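Local coordinates for protein pyruvate kinase 1 (Trypanosoma brucei brucei, PDB 4HYW) that transfers the phosphoryl group of phosphoenolpyruvate to ADP, making pyruvate and ATP in the last step of glycolysis, at residues 93-98 with 170-175. Residues are numbered along the deposited sequence; the frame is centred on the assembly and turned at random. Where two conformers were deposited one is given.
Sequences GLFKDG and HRLTDR
G93 and R175 begin the contact with a backbone bond, R175 N giving its hydrogen to G93 O over 3.1 Å. Both residues belong to the B domain of pyruvate kinase, the small beta-rich lid inserted after the third strand of the TIM barrel (80-84), and here the incoming chain 93-98 settles against 170-175 shortly before the B-domain strand 99-102 pairs antiparallel with 170-173. L94 comes next and sends one branch across to R175. This arginine was modelled in two conformers, so the detail is doubtful; in the one given here, L94 CD2 sits over one face of the guanidinium, toward its rim, and also meets R175 CG, while R175 NH1 forms a salt bridge with E117. L94 CB lies 3.7 Å from D174 OD2.

D174 OD1 takes the hydrogen bond from F95 N, 2.9 Å away and almost straight, with an angle of 179° at the hydrogen, though the N-H approaches from above the carboxylate plane. F95 chi1 of -62° sets CG anti to the carbonyl carbon and turns the ring toward L172: F95 CE2 comes close to T173 O, and CZ touches L172 CD2 at 3.7 Å. F125 and V100 also pack on this buried ring, making it part of the hydrophobic interior of the domain. K96 and D97 are the corner residues of a type II beta-turn, closed by G98 N bonding to F95 O. That turn brings G98 back to the aspartate, its CA 3.5 Å from D174 OD1. Finally G98 O receives a CA-H...O contact from T173 CA at 3.5 Å, while T173 CB and CG2 each lie 3.7 Å from that same oxygen.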
ATOM      1  N   GLY A  93      -8.881  -0.886  57.003  1.00 41.67           N
ATOM      2  CA  GLY A  93      -9.050  -0.150  58.253  1.00 44.18           C
ATOM      3  C   GLY A  93      -7.725   0.104  58.958  1.00 45.99           C
ATOM      4  O   GLY A  93      -6.644  -0.035  58.355  1.00 51.03           O
ATOM      5  N   LEU A  94      -7.806   0.375  60.258  1.00 48.68           N
ATOM      6  CA  LEU A  94      -6.624   0.567  61.099  1.00 50.56           C
ATOM      7  C   LEU A  94      -6.130  -0.754  61.662  1.00 52.52           C
ATOM      8  O   LEU A  94      -6.894  -1.736  61.764  1.00 51.08           O
ATOM      9  CB  LEU A  94      -6.930   1.515  62.274  1.00 50.83           C
ATOM     10  CG  LEU A  94      -7.846   2.717  62.069  1.00 50.80           C
ATOM     11  CD1 LEU A  94      -7.927   3.513  63.368  1.00 49.70           C
ATOM     12  CD2 LEU A  94      -7.350   3.603  60.937  1.00 49.05           C
ATOM     13  N   PHE A  95      -4.879  -0.744  62.119  1.00 50.18           N
ATOM     14  CA  PHE A  95      -4.337  -1.839  62.871  1.00 52.31           C
ATOM     15  C   PHE A  95      -4.069  -1.453  64.329  1.00 60.00           C
ATOM     16  O   PHE A  95      -3.813  -0.275  64.634  1.00 58.15           O
ATOM     17  CB  PHE A  95      -3.090  -2.360  62.188  1.00 52.25           C
ATOM     18  CG  PHE A  95      -3.351  -2.901  60.807  1.00 54.84           C
ATOM     19  CD1 PHE A  95      -3.657  -4.246  60.625  1.00 51.09           C
ATOM     20  CD2 PHE A  95      -3.437  -2.038  59.707  1.00 51.01           C
ATOM     21  CE1 PHE A  95      -3.979  -4.736  59.369  1.00 50.15           C
ATOM     22  CE2 PHE A  95      -3.764  -2.526  58.455  1.00 53.15           C
ATOM     23  CZ  PHE A  95      -4.025  -3.880  58.283  1.00 49.01           C
ATOM     24  N   LYS A  96      -4.230  -2.420  65.239  1.00 62.31           N
ATOM     25  CA  LYS A  96      -3.679  -2.286  66.594  1.00 67.57           C
ATOM     26  C   LYS A  96      -2.194  -1.944  66.498  1.00 71.60           C
ATOM     27  O   LYS A  96      -1.462  -2.495  65.646  1.00 63.46           O
ATOM     28  CB  LYS A  96      -3.868  -3.572  67.407  1.00 63.18           C
ATOM     29  CG  LYS A  96      -5.304  -3.852  67.816  1.00 68.05           C
ATOM     30  CD  LYS A  96      -5.425  -5.181  68.564  1.00 70.01           C
ATOM     31  CE  LYS A  96      -6.869  -5.681  68.586  1.00 70.74           C
ATOM     32  NZ  LYS A  96      -7.024  -7.033  69.208  1.00 69.58           N
ATOM     33  N   ASP A  97      -1.766  -1.000  67.334  1.00 70.93           N
ATOM     34  CA  ASP A  97      -0.373  -0.567  67.370  1.00 76.47           C
ATOM     35  C   ASP A  97       0.042   0.145  66.078  1.00 76.05           C
ATOM     36  O   ASP A  97       1.221   0.452  65.880  1.00 72.06           O
ATOM     37  CB  ASP A  97       0.555  -1.757  67.670  1.00 80.83           C
ATOM     38  CG  ASP A  97       0.138  -2.527  68.942  1.00 86.53           C
ATOM     39  OD1 ASP A  97      -0.515  -1.924  69.828  1.00 84.31           O
ATOM     40  OD2 ASP A  97       0.454  -3.734  69.044  1.00 83.13           O
ATOM     41  N   GLY A  98      -0.938   0.412  65.210  1.00 68.44           N
ATOM     42  CA  GLY A  98      -0.712   1.213  64.008  1.00 69.54           C
ATOM     43  C   GLY A  98       0.024   0.482  62.893  1.00 69.09           C
ATOM     44  O   GLY A  98       0.303   1.061  61.833  1.00 69.90           O
ATOM     45  N   HIS A 170       5.732  -8.044  53.994  1.00 58.88           N
ATOM     46  CA  HIS A 170       5.365  -6.641  54.042  1.00 57.73           C
ATOM     47  C   HIS A 170       4.893  -6.177  55.396  1.00 59.98           C
ATOM     48  O   HIS A 170       4.211  -6.898  56.123  1.00 58.62           O
ATOM     49  CB  HIS A 170       4.324  -6.327  52.983  1.00 57.98           C
ATOM     50  CG  HIS A 170       4.180  -4.856  52.691  1.00 57.21           C
ATOM     51  ND1 HIS A 170       5.165  -4.129  52.124  1.00 57.01           N
ATOM     52  CD2 HIS A 170       3.108  -3.982  52.883  1.00 54.44           C
ATOM     53  CE1 HIS A 170       4.747  -2.861  51.963  1.00 55.59           C
ATOM     54  NE2 HIS A 170       3.492  -2.772  52.423  1.00 56.64           N
ATOM     55  N   ARG A 171       5.247  -4.942  55.727  1.00 63.49           N
ATOM     56  CA  ARG A 171       4.758  -4.264  56.922  1.00 58.79           C
ATOM     57  C   ARG A 171       3.619  -3.318  56.526  1.00 57.50           C
ATOM     58  O   ARG A 171       3.737  -2.546  55.580  1.00 62.58           O
ATOM     59  CB  ARG A 171       5.912  -3.482  57.562  1.00 60.52           C
ATOM     60  CG  ARG A 171       5.553  -2.645  58.776  1.00 62.79           C
ATOM     61  CD  ARG A 171       6.708  -1.712  59.116  1.00 65.23           C
ATOM     62  NE  ARG A 171       6.315  -0.675  60.061  1.00 67.31           N
ATOM     63  CZ  ARG A 171       6.094   0.600  59.739  1.00 71.23           C
ATOM     64  NH1 ARG A 171       5.719   1.458  60.676  1.00 79.04           N
ATOM     65  NH2 ARG A 171       6.222   1.014  58.485  1.00 69.82           N
ATOM     66  N   LEU A 172       2.511  -3.399  57.237  1.00 55.75           N
ATOM     67  CA  LEU A 172       1.292  -2.758  56.805  1.00 54.20           C
ATOM     68  C   LEU A 172       0.899  -1.721  57.850  1.00 56.27           C
ATOM     69  O   LEU A 172       0.835  -2.035  59.037  1.00 61.60           O
ATOM     70  CB  LEU A 172       0.193  -3.807  56.670  1.00 53.96           C
ATOM     71  CG  LEU A 172      -0.859  -3.707  55.569  1.00 53.36           C
ATOM     72  CD1 LEU A 172      -0.239  -3.437  54.210  1.00 49.25           C
ATOM     73  CD2 LEU A 172      -1.713  -4.974  55.543  1.00 50.29           C
ATOM     74  N   THR A 173       0.679  -0.479  57.422  1.00 52.09           N
ATOM     75  CA  THR A 173       0.221   0.560  58.346  1.00 54.81           C
ATOM     76  C   THR A 173      -1.256   0.913  58.134  1.00 53.73           C
ATOM     77  O   THR A 173      -1.918   0.367  57.237  1.00 56.41           O
ATOM     78  CB  THR A 173       1.116   1.840  58.298  1.00 58.64           C
ATOM     79  OG1 THR A 173       1.283   2.281  56.944  1.00 57.18           O
ATOM     80  CG2 THR A 173       2.497   1.570  58.908  1.00 56.48           C
ATOM     81  N   ASP A 174      -1.770   1.808  58.966  1.00 51.94           N
ATOM     82  CA  ASP A 174      -3.184   2.179  58.928  1.00 52.96           C
ATOM     83  C   ASP A 174      -3.634   2.628  57.533  1.00 51.09           C
ATOM     84  O   ASP A 174      -2.922   3.357  56.845  1.00 54.71           O
ATOM     85  CB  ASP A 174      -3.473   3.288  59.950  1.00 53.40           C
ATOM     86  CG  ASP A 174      -3.520   2.769  61.392  1.00 58.19           C
ATOM     87  OD1 ASP A 174      -3.192   1.580  61.617  1.00 54.17           O
ATOM     88  OD2 ASP A 174      -3.852   3.568  62.300  1.00 57.43           O
ATOM     89  N   ARG A 175      -4.815   2.172  57.124  1.00 49.85           N
ATOM     90  CA  ARG A 175      -5.500   2.706  55.952  0.50 49.03           C
ATOM     91  C   ARG A 175      -4.606   2.717  54.696  1.00 49.45           C
ATOM     92  O   ARG A 175      -4.368   3.769  54.090  1.00 50.14           O
ATOM     93  CB  ARG A 175      -6.073   4.100  56.242  0.50 49.72           C
ATOM     94  CG  ARG A 175      -6.929   4.177  57.510  0.50 51.15           C
ATOM     95  CD  ARG A 175      -8.129   5.096  57.313  0.50 52.03           C
ATOM     96  NE  ARG A 175      -8.768   5.491  58.573  0.50 52.65           N
ATOM     97  CZ  ARG A 175      -9.933   5.012  59.005  0.50 51.55           C
ATOM     98  NH1 ARG A 175     -10.562   4.062  58.319  0.50 48.60           N
ATOM     99  NH2 ARG A 175     -10.458   5.467  60.135  0.50 49.97           N
TER